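Local coordinates for hypothetical membrane protein (Corynebacterium glutamicum, PDB 6JS9), which binds heme through its N-terminal HtaA domain, the part present here, and probably passes it on within the heme uptake machinery of Corynebacteria, at residues A[32-38]-A[69-75]; A[5-9]-A[51-56]; A[96-101]-A[136-142]; A[10-16]-A[45-51]. One frame throughout, in Å; residues are numbered along the deposited sequence.

Contact 1: residues A[32-38]-A[69-75]; sequences GSITLGD and NGSVHFL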
loop_
_atom_site.group_PDB
_atom_site.type_symbol
_atom_site.label_atom_id
_atom_site.label_comp_id
_atom_site.label_asym_id
_atom_site.label_seq_id
_atom_site.Cartn_x
_atom_site.Cartn_y
_atom_site.Cartn_z
ATOM N N GLY A 32 -5.716 7.100 -17.140
ATOM C CA GLY A 32 -5.324 5.701 -17.153
ATOM C C GLY A 32 -6.330 4.818 -16.430
ATOM O O GLY A 32 -7.545 5.030 -16.495
ATOM N N SER A 33 -5.808 3.808 -15.729
ATOM C CA SER A 33 -6.653 2.809 -15.090
ATOM C C SER A 33 -5.986 2.278 -13.826
ATOM O O SER A 33 -4.770 2.379 -13.649
ATOM C CB SER A 33 -6.942 1.634 -16.028
ATOM O OG SER A 33 -5.715 1.032 -16.399
ATOM N N ILE A 34 -6.807 1.700 -12.954
ATOM C CA ILE A 34 -6.348 0.972 -11.771
ATOM C C ILE A 34 -6.862 -0.459 -11.882
ATOM O O ILE A 34 -8.052 -0.674 -12.140
ATOM C CB ILE A 34 -6.840 1.618 -10.460
ATOM C CG1 ILE A 34 -6.449 3.097 -10.376
ATOM C CG2 ILE A 34 -6.282 0.855 -9.226
ATOM C CD1 ILE A 34 -6.941 3.772 -9.090
ATOM N N THR A 35 -5.973 -1.434 -11.692
ATOM C CA THR A 35 -6.351 -2.842 -11.774
ATOM C C THR A 35 -5.851 -3.582 -10.540
ATOM O O THR A 35 -4.660 -3.524 -10.212
ATOM C CB THR A 35 -5.798 -3.496 -13.046
ATOM O OG1 THR A 35 -6.148 -2.694 -14.181
ATOM C CG2 THR A 35 -6.401 -4.855 -13.234
ATOM N N LEU A 36 -6.762 -4.267 -9.857
ATOM C CA LEU A 36 -6.429 -5.059 -8.683
ATOM C C LEU A 36 -6.250 -6.520 -9.071
ATOM O O LEU A 36 -6.943 -7.036 -9.953
ATOM C CB LEU A 36 -7.518 -4.933 -7.625
ATOM C CG LEU A 36 -7.840 -3.515 -7.180
ATOM C CD1 LEU A 36 -9.036 -3.559 -6.238
ATOM C CD2 LEU A 36 -6.627 -2.876 -6.516
ATOM N N GLY A 37 -5.312 -7.188 -8.404
ATOM C CA GLY A 37 -5.083 -8.598 -8.644
ATOM C C GLY A 37 -4.809 -9.351 -7.357
ATOM O O GLY A 37 -4.762 -8.768 -6.271
ATOM N N ASP A 38 -4.632 -10.664 -7.508
ATOM C CA ASP A 38 -4.167 -11.547 -6.435
ATOM C C ASP A 38 -5.059 -11.485 -5.193
ATOM O O ASP A 38 -4.581 -11.643 -4.068
ATOM C CB ASP A 38 -2.707 -11.239 -6.071
ATOM C CG ASP A 38 -1.789 -11.260 -7.282
ATOM O OD1 ASP A 38 -1.808 -10.284 -8.059
ATOM O OD2 ASP A 38 -1.059 -12.246 -7.479
ATOM N N ASN A 69 -2.587 -10.779 0.829
ATOM C CA ASN A 69 -2.816 -11.061 -0.578
ATOM C C ASN A 69 -3.248 -9.797 -1.296
ATOM O O ASN A 69 -4.045 -9.015 -0.769
ATOM C CB ASN A 69 -3.906 -12.115 -0.750
ATOM C CG ASN A 69 -3.452 -13.476 -0.303
ATOM O OD1 ASN A 69 -2.414 -13.973 -0.754
ATOM N ND2 ASN A 69 -4.213 -14.087 0.597
ATOM N N GLY A 70 -2.737 -9.607 -2.499
ATOM C CA GLY A 70 -3.267 -8.596 -3.395
ATOM C C GLY A 70 -2.189 -7.774 -4.066
ATOM O O GLY A 70 -1.046 -7.698 -3.614
ATOM N N SER A 71 -2.568 -7.137 -5.175
ATOM C CA SER A 71 -1.688 -6.203 -5.874
ATOM C C SER A 71 -2.529 -5.083 -6.467
ATOM O O SER A 71 -3.736 -5.237 -6.670
ATOM C CB SER A 71 -0.882 -6.898 -6.976
ATOM O OG SER A 71 -1.754 -7.402 -7.975
ATOM N N VAL A 72 -1.879 -3.946 -6.734
ATOM C CA VAL A 72 -2.513 -2.788 -7.369
ATOM C C VAL A 72 -1.632 -2.352 -8.522
ATOM O O VAL A 72 -0.429 -2.146 -8.329
ATOM C CB VAL A 72 -2.692 -1.601 -6.402
ATOM C CG1 VAL A 72 -3.581 -0.540 -7.035
ATOM C CG2 VAL A 72 -3.243 -2.065 -5.053
ATOM N N HIS A 73 -2.224 -2.185 -9.707
ATOM C CA HIS A 73 -1.484 -1.794 -10.906
ATOM C C HIS A 73 -2.005 -0.452 -11.420
ATOM O O HIS A 73 -3.123 -0.378 -11.939
ATOM C CB HIS A 73 -1.594 -2.866 -11.988
ATOM C CG HIS A 73 -0.742 -2.591 -13.187
ATOM N ND1 HIS A 73 -0.929 -3.221 -14.397
ATOM C CD2 HIS A 73 0.306 -1.750 -13.359
ATOM C CE1 HIS A 73 -0.033 -2.780 -15.264
ATOM N NE2 HIS A 73 0.732 -1.890 -14.656
ATOM N N PHE A 74 -1.185 0.599 -11.294
ATOM C CA PHE A 74 -1.520 1.930 -11.786
ATOM C C PHE A 74 -0.941 2.146 -13.184
ATOM O O PHE A 74 0.251 1.915 -13.416
ATOM C CB PHE A 74 -0.975 3.023 -10.859
ATOM C CG PHE A 74 -1.420 2.908 -9.432
ATOM C CD1 PHE A 74 -2.684 3.337 -9.049
ATOM C CD2 PHE A 74 -0.570 2.398 -8.470
ATOM C CE1 PHE A 74 -3.099 3.231 -7.717
ATOM C CE2 PHE A 74 -0.967 2.305 -7.135
ATOM C CZ PHE A 74 -2.233 2.732 -6.764
ATOM N N LEU A 75 -1.778 2.630 -14.096
ATOM C CA LEU A 75 -1.367 2.995 -15.444
ATOM C C LEU A 75 -1.760 4.440 -15.690
ATOM O O LEU A 75 -2.864 4.852 -15.327
ATOM C CB LEU A 75 -2.029 2.109 -16.509
ATOM C CG LEU A 75 -1.578 0.659 -16.651
ATOM C CD1 LEU A 75 -2.461 -0.085 -17.644
ATOM C CD2 LEU A 75 -0.099 0.567 -17.060
#
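Ile34, Val72 and Leu36 touch branch to branch on one face of an antiparallel strand pair. CG2 of Ile34 rests 3.7 Å from CG1 of Val72, while CD2 of Leu36 meets the other branch, with 3.8 Å to CG2 of Val72. A beta-branched valine suits this place, since CG1 reaches Ile34 and both methyls lie against CD2 of Leu36. The Phe74 ring stands beside Ile34, its CD1 4.0 Å from Ile34 CG1, and Val72 CG1 of its own strand sits over the rim of one ring face. Beneath these side chains, strands 33-37 and 71-75 run at 162° to each other. The hydrogen-bonded pairs Ser33-Leu75, Thr35-His73 and Gly37-Ser71 alternate with the non-hydrogen-bonded pairs Ile34-Phe74 and Leu36-Val72, the regular ladder of an antiparallel sheet, here part of the HtaA domain's large curled one. At its end the Ser71 hydroxyl gives a hydrogen bond to Asp38, OG to OD1 2.9 Å, meeting the carboxylate on its anti side. With chi1 at 64°, OG lies between its own backbone N and carbonyl carbon and faces that carboxylate; Gly37, lacking a side chain, does not obstruct it. Farther out, Phe47 packs on Ile34, Leu36 and Val72, and helix 19-26 covers Ile34. Phe74 meets Phe21 edge-to-face, and its side chain is about 8 Å from the bound heme. On the other face, His73 NE2 is hydrogen-bonded to Asp86 OD1.

Contact 2: residues A[5-9]-A[51-56]; sequences YRTAS and PRTNGT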
loop_
_atom_site.group_PDB
_atom_site.type_symbol
_atom_site.label_atom_id
_atom_site.label_comp_id
_atom_site.label_asym_id
_atom_site.label_seq_id
_atom_site.Cartn_x
_atom_site.Cartn_y
_atom_site.Cartn_z
ATOM N N TYR A 5 1.397 -20.135 19.131
ATOM C CA TYR A 5 1.301 -19.728 17.726
ATOM C C TYR A 5 0.021 -18.924 17.473
ATOM O O TYR A 5 -1.086 -19.400 17.733
ATOM C CB TYR A 5 1.349 -20.961 16.804
ATOM C CG TYR A 5 1.293 -20.657 15.308
ATOM C CD1 TYR A 5 2.328 -19.963 14.682
ATOM C CD2 TYR A 5 0.220 -21.084 14.521
ATOM C CE1 TYR A 5 2.293 -19.681 13.321
ATOM C CE2 TYR A 5 0.175 -20.805 13.152
ATOM C CZ TYR A 5 1.221 -20.104 12.559
ATOM O OH TYR A 5 1.207 -19.815 11.209
ATOM N N ARG A 6 0.173 -17.703 16.960
ATOM C CA ARG A 6 -0.963 -16.844 16.648
ATOM C C ARG A 6 -0.859 -16.353 15.209
ATOM O O ARG A 6 0.237 -16.045 14.725
ATOM C CB ARG A 6 -1.038 -15.654 17.609
ATOM C CG ARG A 6 -1.143 -16.030 19.078
ATOM C CD ARG A 6 -2.304 -15.302 19.742
ATOM N NE ARG A 6 -3.533 -16.071 19.653
ATOM C CZ ARG A 6 -4.752 -15.558 19.756
ATOM N NH1 ARG A 6 -4.919 -14.253 19.933
ATOM N NH2 ARG A 6 -5.807 -16.357 19.670
ATOM N N THR A 7 -2.000 -16.279 14.522
ATOM C CA THR A 7 -1.978 -15.922 13.110
ATOM C C THR A 7 -3.233 -15.134 12.755
ATOM O O THR A 7 -4.301 -15.342 13.341
ATOM C CB THR A 7 -1.839 -17.177 12.227
ATOM O OG1 THR A 7 -1.535 -16.804 10.876
ATOM C CG2 THR A 7 -3.114 -18.013 12.256
ATOM N N ALA A 8 -3.083 -14.205 11.798
ATOM C CA ALA A 8 -4.190 -13.412 11.258
ATOM C C ALA A 8 -4.976 -14.282 10.288
ATOM O O ALA A 8 -4.552 -14.504 9.151
ATOM C CB ALA A 8 -3.672 -12.155 10.558
ATOM N N SER A 9 -6.148 -14.752 10.713
ATOM C CA SER A 9 -6.899 -15.727 9.933
ATOM C C SER A 9 -8.083 -15.136 9.176
ATOM O O SER A 9 -8.719 -15.866 8.409
ATOM C CB SER A 9 -7.402 -16.850 10.844
ATOM O OG SER A 9 -8.219 -16.317 11.863
ATOM N N PRO A 51 -5.442 -11.205 4.797
ATOM C CA PRO A 51 -4.186 -11.755 5.337
ATOM C C PRO A 51 -3.832 -13.085 4.684
ATOM O O PRO A 51 -4.695 -13.934 4.447
ATOM C CB PRO A 51 -4.479 -11.946 6.834
ATOM C CG PRO A 51 -5.835 -11.340 7.078
ATOM C CD PRO A 51 -6.546 -11.270 5.772
ATOM N N ARG A 52 -2.546 -13.274 4.413
ATOM C CA ARG A 52 -2.086 -14.494 3.758
ATOM C C ARG A 52 -1.925 -15.637 4.761
ATOM O O ARG A 52 -1.385 -15.449 5.852
ATOM C CB ARG A 52 -0.758 -14.223 3.055
ATOM C CG ARG A 52 -0.588 -14.941 1.749
ATOM C CD ARG A 52 0.728 -14.559 1.127
ATOM N NE ARG A 52 0.580 -13.605 0.033
ATOM C CZ ARG A 52 1.585 -12.867 -0.427
ATOM N NH1 ARG A 52 2.780 -12.976 0.137
ATOM N NH2 ARG A 52 1.402 -12.019 -1.435
ATOM N N THR A 53 -2.389 -16.831 4.384
ATOM C CA THR A 53 -2.125 -18.004 5.213
ATOM C C THR A 53 -0.625 -18.136 5.424
ATOM O O THR A 53 0.164 -17.876 4.509
ATOM C CB THR A 53 -2.661 -19.277 4.567
ATOM O OG1 THR A 53 -4.062 -19.143 4.328
ATOM C CG2 THR A 53 -2.417 -20.483 5.479
ATOM N N ASN A 54 -0.243 -18.532 6.639
ATOM C CA ASN A 54 1.120 -18.496 7.165
ATOM C C ASN A 54 1.744 -17.111 7.106
ATOM O O ASN A 54 2.954 -16.985 7.289
ATOM C CB ASN A 54 2.056 -19.475 6.447
ATOM C CG ASN A 54 1.752 -20.913 6.753
ATOM O OD1 ASN A 54 1.095 -21.231 7.753
ATOM N ND2 ASN A 54 2.243 -21.808 5.896
ATOM N N GLY A 55 0.969 -16.068 6.832
ATOM C CA GLY A 55 1.558 -14.759 6.641
ATOM C C GLY A 55 1.808 -13.960 7.902
ATOM O O GLY A 55 2.180 -12.788 7.806
ATOM N N THR A 56 1.614 -14.533 9.088
ATOM C CA THR A 56 1.727 -13.772 10.327
ATOM C C THR A 56 2.938 -14.232 11.128
ATOM O O THR A 56 3.111 -15.430 11.376
ATOM C CB THR A 56 0.454 -13.893 11.171
ATOM O OG1 THR A 56 -0.670 -13.423 10.406
ATOM C CG2 THR A 56 0.588 -13.052 12.425
#
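Thr56 OG1 accepts a nearly straight hydrogen bond from the backbone N of Ala8, 2.9 Å long with an angle of 164° at the hydrogen. A threonine hydroxyl here takes the part that a main-chain carbonyl plays in a regular ladder. The torsion behind it, chi1 -58°, sets OG1 beside the backbone N of Thr56 and turns the methyl CG2 toward Arg6, 3.8 Å from that residue's carbonyl O. OG1 of Thr7 approaches as well, 3.5 Å from CB of Thr56, where the two threonine side chains slant across one another. The compact Ala8 faces the other segment, and its short methyl lets the chain come close to Pro51 and Thr56: its CB lies 3.8 Å from CB of Pro51, and its O is 3.5 Å from the same proline carbon. Between Pro51 and Thr56 the chain bends through a type II beta turn from Arg52 to Gly55, closed by a bond from Gly55 N to Arg52 O. Strand 48-58 thus turns a corner, and the N-terminal strand 7-9 lies across it at the far end of the curled sheet, away from the heme. Strand 7-9 pairs with strand 177-183, whose Ile182 touches Ala8. Val66 of strand 63-79 contacts Ala8, Pro51 and Thr56 alike.

Contact 3: residues A[96-101]-A[136-142]; sequences FNGSSA and LNSAADF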
loop_
_atom_site.group_PDB
_atom_site.type_symbol
_atom_site.label_atom_id
_atom_site.label_comp_id
_atom_site.label_asym_id
_atom_site.label_seq_id
_atom_site.Cartn_x
_atom_site.Cartn_y
_atom_site.Cartn_z
ATOM N N PHE A 96 3.764 -4.093 12.781
ATOM C CA PHE A 96 3.162 -3.426 13.930
ATOM C C PHE A 96 4.177 -3.219 15.049
ATOM O O PHE A 96 5.000 -4.095 15.338
ATOM C CB PHE A 96 1.980 -4.224 14.481
ATOM C CG PHE A 96 0.873 -4.439 13.495
ATOM C CD1 PHE A 96 0.920 -5.501 12.603
ATOM C CD2 PHE A 96 -0.233 -3.605 13.485
ATOM C CE1 PHE A 96 -0.103 -5.719 11.708
ATOM C CE2 PHE A 96 -1.257 -3.815 12.592
ATOM C CZ PHE A 96 -1.197 -4.878 11.706
ATOM N N ASN A 97 4.086 -2.056 15.702
ATOM C CA ASN A 97 4.854 -1.738 16.910
ATOM C C ASN A 97 3.915 -0.938 17.827
ATOM O O ASN A 97 3.942 0.296 17.868
ATOM C CB ASN A 97 6.133 -0.975 16.558
ATOM C CG ASN A 97 6.817 -0.382 17.763
ATOM O OD1 ASN A 97 6.560 -0.776 18.902
ATOM N ND2 ASN A 97 7.696 0.582 17.519
ATOM N N GLY A 98 3.057 -1.657 18.560
ATOM C CA GLY A 98 2.087 -1.001 19.419
ATOM C C GLY A 98 1.070 -0.139 18.692
ATOM O O GLY A 98 0.309 -0.642 17.857
ATOM N N SER A 99 1.035 1.158 19.017
ATOM C CA SER A 99 0.177 2.126 18.343
ATOM C C SER A 99 0.749 2.618 17.010
ATOM O O SER A 99 0.152 3.505 16.388
ATOM C CB SER A 99 -0.065 3.331 19.256
ATOM O OG SER A 99 -0.652 2.939 20.475
ATOM N N SER A 100 1.886 2.079 16.571
ATOM C CA SER A 100 2.514 2.418 15.305
ATOM C C SER A 100 2.579 1.200 14.398
ATOM O O SER A 100 2.693 0.066 14.866
ATOM C CB SER A 100 3.944 2.941 15.502
ATOM O OG SER A 100 3.947 4.251 16.023
ATOM N N ALA A 101 2.547 1.454 13.091
ATOM C CA ALA A 101 2.766 0.421 12.095
ATOM C C ALA A 101 3.475 1.038 10.892
ATOM O O ALA A 101 3.508 2.259 10.720
ATOM C CB ALA A 101 1.451 -0.235 11.655
ATOM N N LEU A 136 -1.777 4.241 14.519
ATOM C CA LEU A 136 -2.983 3.458 14.751
ATOM C C LEU A 136 -3.848 4.087 15.834
ATOM O O LEU A 136 -3.335 4.614 16.823
ATOM C CB LEU A 136 -2.610 2.033 15.156
ATOM C CG LEU A 136 -1.909 1.222 14.068
ATOM C CD1 LEU A 136 -1.291 -0.023 14.673
ATOM C CD2 LEU A 136 -2.883 0.854 12.970
ATOM N N ASN A 137 -5.174 4.007 15.644
ATOM C CA ASN A 137 -6.121 4.474 16.661
ATOM C C ASN A 137 -5.976 3.710 17.979
ATOM O O ASN A 137 -6.126 4.294 19.059
ATOM C CB ASN A 137 -7.561 4.346 16.149
ATOM C CG ASN A 137 -7.849 5.232 14.944
ATOM O OD1 ASN A 137 -7.125 6.196 14.675
ATOM N ND2 ASN A 137 -8.927 4.917 14.220
ATOM N N SER A 138 -5.720 2.402 17.915
ATOM C CA SER A 138 -5.527 1.574 19.102
ATOM C C SER A 138 -4.232 0.783 18.978
ATOM O O SER A 138 -3.763 0.496 17.873
ATOM C CB SER A 138 -6.696 0.592 19.323
ATOM O OG SER A 138 -7.938 1.269 19.429
ATOM N N ALA A 139 -3.658 0.424 20.123
ATOM C CA ALA A 139 -2.439 -0.371 20.109
ATOM C C ALA A 139 -2.735 -1.759 19.561
ATOM O O ALA A 139 -3.716 -2.395 19.950
ATOM C CB ALA A 139 -1.841 -0.481 21.511
ATOM N N ALA A 140 -1.880 -2.235 18.664
ATOM C CA ALA A 140 -1.973 -3.621 18.231
ATOM C C ALA A 140 -1.548 -4.555 19.366
ATOM O O ALA A 140 -0.526 -4.332 20.022
ATOM C CB ALA A 140 -1.111 -3.849 16.991
ATOM N N ASP A 141 -2.332 -5.606 19.592
ATOM C CA ASP A 141 -2.049 -6.582 20.647
ATOM C C ASP A 141 -2.378 -7.962 20.088
ATOM O O ASP A 141 -3.550 -8.345 20.030
ATOM C CB ASP A 141 -2.860 -6.270 21.896
ATOM C CG ASP A 141 -2.540 -7.196 23.073
ATOM O OD1 ASP A 141 -1.863 -8.242 22.902
ATOM O OD2 ASP A 141 -2.982 -6.847 24.186
ATOM N N PHE A 142 -1.345 -8.702 19.674
ATOM C CA PHE A 142 -1.554 -10.009 19.059
ATOM C C PHE A 142 -2.044 -11.061 20.046
ATOM O O PHE A 142 -2.432 -12.152 19.613
ATOM C CB PHE A 142 -0.269 -10.498 18.388
ATOM C CG PHE A 142 0.015 -9.833 17.065
ATOM C CD1 PHE A 142 -0.592 -10.284 15.901
ATOM C CD2 PHE A 142 0.880 -8.749 16.986
ATOM C CE1 PHE A 142 -0.336 -9.664 14.675
ATOM C CE2 PHE A 142 1.142 -8.127 15.761
ATOM C CZ PHE A 142 0.530 -8.591 14.609
#
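Leu136 and Ala140 fit around the beta hairpin that joins strands 82-97 and 100-110, whose tip is a type II' turn from Asn97 to Ser100. The loop after strand 129-136 wraps this tip. CD1 of Leu136 is the main bump: it enters the hollow formed by Phe96, the carbonyl of Gly98 and Ala101, arriving at the edge of the Phe96 ring near its plane, 3.9 Å from CD2, and lying 4.1 Å from Ala101 CB. The short methyl of the buried Ala101 forms one wall of this hollow. The small methyl of Ala140 fills the next dip, 3.6 Å from Phe96 CD2. Phe142 then presents its edge to the face of Phe96 in an offset edge-to-face pair, planes 85° apart and centroids 5.6 Å apart. Ile147 and Val66 of neighbouring strands touch both rings, which belong to the interior of the curled sheet. Glycine suits position 98, where the turn demands a positive phi. Two main-chain bonds fix the wrap: Leu136 N reaches Ser99 O, and Ala140 N reaches Gly98 O from above the carbonyl plane, 56° out of it. Outside them, on the exposed side, Ser99 OG lies 3.8 Å from Ala139 CB.

Contact 4: residues A[10-16]-A[45-51]; sequences DGSLNWG and GNFAFTP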
loop_
_atom_site.group_PDB
_atom_site.type_symbol
_atom_site.label_atom_id
_atom_site.label_comp_id
_atom_site.label_asym_id
_atom_site.label_seq_id
_atom_site.Cartn_x
_atom_site.Cartn_y
_atom_site.Cartn_z
ATOM N N ASP A 10 -8.398 -13.854 9.364
ATOM C CA ASP A 10 -9.529 -13.239 8.674
ATOM C C ASP A 10 -9.464 -11.724 8.841
ATOM O O ASP A 10 -8.688 -11.195 9.641
ATOM C CB ASP A 10 -10.865 -13.774 9.194
ATOM C CG ASP A 10 -11.853 -14.040 8.085
ATOM O OD1 ASP A 10 -11.660 -13.514 6.966
ATOM O OD2 ASP A 10 -12.826 -14.773 8.333
ATOM N N GLY A 11 -10.320 -11.034 8.093
ATOM C CA GLY A 11 -10.356 -9.588 8.091
ATOM C C GLY A 11 -9.683 -9.041 6.854
ATOM O O GLY A 11 -9.400 -9.768 5.898
ATOM N N SER A 12 -9.411 -7.735 6.879
ATOM C CA SER A 12 -8.767 -7.108 5.731
ATOM C C SER A 12 -8.155 -5.775 6.125
ATOM O O SER A 12 -8.674 -5.061 6.988
ATOM C CB SER A 12 -9.758 -6.895 4.581
ATOM O OG SER A 12 -10.706 -5.898 4.929
ATOM N N LEU A 13 -7.052 -5.444 5.467
ATOM C CA LEU A 13 -6.559 -4.079 5.433
ATOM C C LEU A 13 -7.257 -3.348 4.295
ATOM O O LEU A 13 -7.238 -3.813 3.151
ATOM C CB LEU A 13 -5.042 -4.053 5.242
ATOM C CG LEU A 13 -4.404 -2.728 4.812
ATOM C CD1 LEU A 13 -4.578 -1.667 5.900
ATOM C CD2 LEU A 13 -2.930 -2.938 4.513
ATOM N N ASN A 14 -7.892 -2.223 4.620
ATOM C CA ASN A 14 -8.618 -1.406 3.662
ATOM C C ASN A 14 -7.825 -0.118 3.463
ATOM O O ASN A 14 -7.719 0.692 4.389
ATOM C CB ASN A 14 -10.036 -1.106 4.150
ATOM C CG ASN A 14 -10.861 -2.351 4.373
ATOM O OD1 ASN A 14 -10.619 -3.400 3.773
ATOM N ND2 ASN A 14 -11.859 -2.238 5.240
ATOM N N TRP A 15 -7.268 0.072 2.265
ATOM C CA TRP A 15 -6.396 1.224 2.011
ATOM C C TRP A 15 -6.207 1.402 0.516
ATOM O O TRP A 15 -5.657 0.512 -0.136
ATOM C CB TRP A 15 -5.039 1.031 2.682
ATOM C CG TRP A 15 -4.142 2.239 2.688
ATOM C CD1 TRP A 15 -4.406 3.451 3.254
ATOM C CD2 TRP A 15 -2.808 2.330 2.157
ATOM N NE1 TRP A 15 -3.331 4.301 3.082
ATOM C CE2 TRP A 15 -2.334 3.627 2.430
ATOM C CE3 TRP A 15 -1.970 1.435 1.483
ATOM C CZ2 TRP A 15 -1.065 4.062 2.031
ATOM C CZ3 TRP A 15 -0.702 1.860 1.101
ATOM C CH2 TRP A 15 -0.269 3.166 1.369
ATOM N N GLY A 16 -6.612 2.558 -0.015
ATOM C CA GLY A 16 -6.457 2.828 -1.434
ATOM C C GLY A 16 -5.318 3.785 -1.733
ATOM O O GLY A 16 -5.403 4.571 -2.677
ATOM N N GLY A 45 -12.874 1.950 -3.405
ATOM C CA GLY A 45 -11.650 2.718 -3.523
ATOM C C GLY A 45 -10.725 2.561 -2.336
ATOM O O GLY A 45 -9.548 2.943 -2.418
ATOM N N ASN A 46 -11.231 2.008 -1.240
ATOM C CA ASN A 46 -10.422 1.670 -0.080
ATOM C C ASN A 46 -10.039 0.194 -0.174
ATOM O O ASN A 46 -10.564 -0.683 0.530
ATOM C CB ASN A 46 -11.192 1.994 1.191
ATOM C CG ASN A 46 -11.742 3.408 1.180
ATOM O OD1 ASN A 46 -10.998 4.376 1.006
ATOM N ND2 ASN A 46 -13.057 3.531 1.325
ATOM N N PHE A 47 -9.104 -0.050 -1.091
ATOM C CA PHE A 47 -8.731 -1.396 -1.514
ATOM C C PHE A 47 -8.544 -2.345 -0.336
ATOM O O PHE A 47 -7.829 -2.035 0.621
ATOM C CB PHE A 47 -7.449 -1.325 -2.336
ATOM C CG PHE A 47 -7.553 -0.408 -3.526
ATOM C CD1 PHE A 47 -8.788 -0.141 -4.107
ATOM C CD2 PHE A 47 -6.424 0.167 -4.068
ATOM C CE1 PHE A 47 -8.897 0.700 -5.201
ATOM C CE2 PHE A 47 -6.526 1.009 -5.171
ATOM C CZ PHE A 47 -7.768 1.267 -5.735
ATOM N N ALA A 48 -9.186 -3.509 -0.424
ATOM C CA ALA A 48 -9.229 -4.489 0.658
ATOM C C ALA A 48 -8.266 -5.640 0.365
ATOM O O ALA A 48 -8.400 -6.324 -0.658
ATOM C CB ALA A 48 -10.651 -5.017 0.841
ATOM N N PHE A 49 -7.307 -5.853 1.265
ATOM C CA PHE A 49 -6.320 -6.924 1.167
ATOM C C PHE A 49 -6.509 -7.911 2.319
ATOM O O PHE A 49 -6.524 -7.510 3.488
ATOM C CB PHE A 49 -4.900 -6.354 1.199
ATOM C CG PHE A 49 -4.668 -5.242 0.192
ATOM C CD1 PHE A 49 -4.265 -5.534 -1.114
ATOM C CD2 PHE A 49 -4.861 -3.919 0.547
ATOM C CE1 PHE A 49 -4.048 -4.512 -2.052
ATOM C CE2 PHE A 49 -4.643 -2.885 -0.396
ATOM C CZ PHE A 49 -4.239 -3.191 -1.692
ATOM N N THR A 50 -6.635 -9.238 1.981
ATOM C CA THR A 50 -6.841 -10.263 2.997
ATOM C C THR A 50 -5.503 -10.790 3.522
ATOM O O THR A 50 -4.520 -10.833 2.779
ATOM C CB THR A 50 -7.652 -11.423 2.423
ATOM O OG1 THR A 50 -6.908 -12.047 1.370
ATOM C CG2 THR A 50 -8.975 -10.924 1.886
ATOM N N PRO A 51 -5.442 -11.205 4.797
ATOM C CA PRO A 51 -4.186 -11.755 5.337
ATOM C C PRO A 51 -3.832 -13.085 4.684
ATOM O O PRO A 51 -4.695 -13.934 4.447
ATOM C CB PRO A 51 -4.479 -11.946 6.834
ATOM C CG PRO A 51 -5.835 -11.340 7.078
ATOM C CD PRO A 51 -6.546 -11.270 5.772
HETATM O O HOH W 1 -8.282 4.412 1.156
#
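Leu13 and Phe49 exchange two main-chain hydrogen bonds, using N and O of each. Leu13 N gives to Phe49 O at 2.9 Å, in the carbonyl plane, and Phe49 N returns a bond of 2.8 Å to Leu13 O. One step on, Trp15 N is satisfied by Phe47 O, at 2.7 Å with an angle of 164° at the hydrogen. Gly16 N has a water for its acceptor; that water donates in turn to Asn46 OD1, so an amide side chain extends the pairing where the ladder ends. This is the antiparallel pairing of strands 11-14 and 48-58 in the curled HtaA sheet, strand 11-14 having strand 177-183 as its other neighbour. Ser12 OG donates to Asn14 OD1 at 2.8 Å, along its own strand, on the side where Ala48 lies. The small Ala48 lies beyond the amide oxygen, its CB 3.3 Å from Asn14 OD1. The indole nitrogen of Trp15 is met by the carbonyl O of Asp174. Glycine suits position 16 because a side chain would run into the carbonyl O of Gly45; its CA also lies over a face of the Phe47 ring in a CH-pi contact, 4.2 Å from the centroid. Phe49, on the buried face with Leu13, receives Trp15 O at its ring edge, in plane; Phe68 and Ile92 pack against both Leu13 and Phe49.

All four contacts belong to one curled antiparallel sheet. Contacts 1, 2 and 4 are knit through strands 48-58 and 63-79: Asn69 of contact 1 touches Arg52 of contact 2 and Thr50 of contact 4, and contacts 2 and 4 share Pro51. The centres of contacts 1 and 4 are about 13 Å apart. Contact 3 comes later in the chain than the others and its centre lies about 27 Å from that of contact 1, on the opposite side of the chain's centre, yet Phe142 reaches Arg6 of contact 2. Contact 4 falls within the span bridged by contact 2, whereas contact 1 alternates with both. Contact 1 is near the heme; contacts 2 and 3 lie away from it, where strand ends and turns pack.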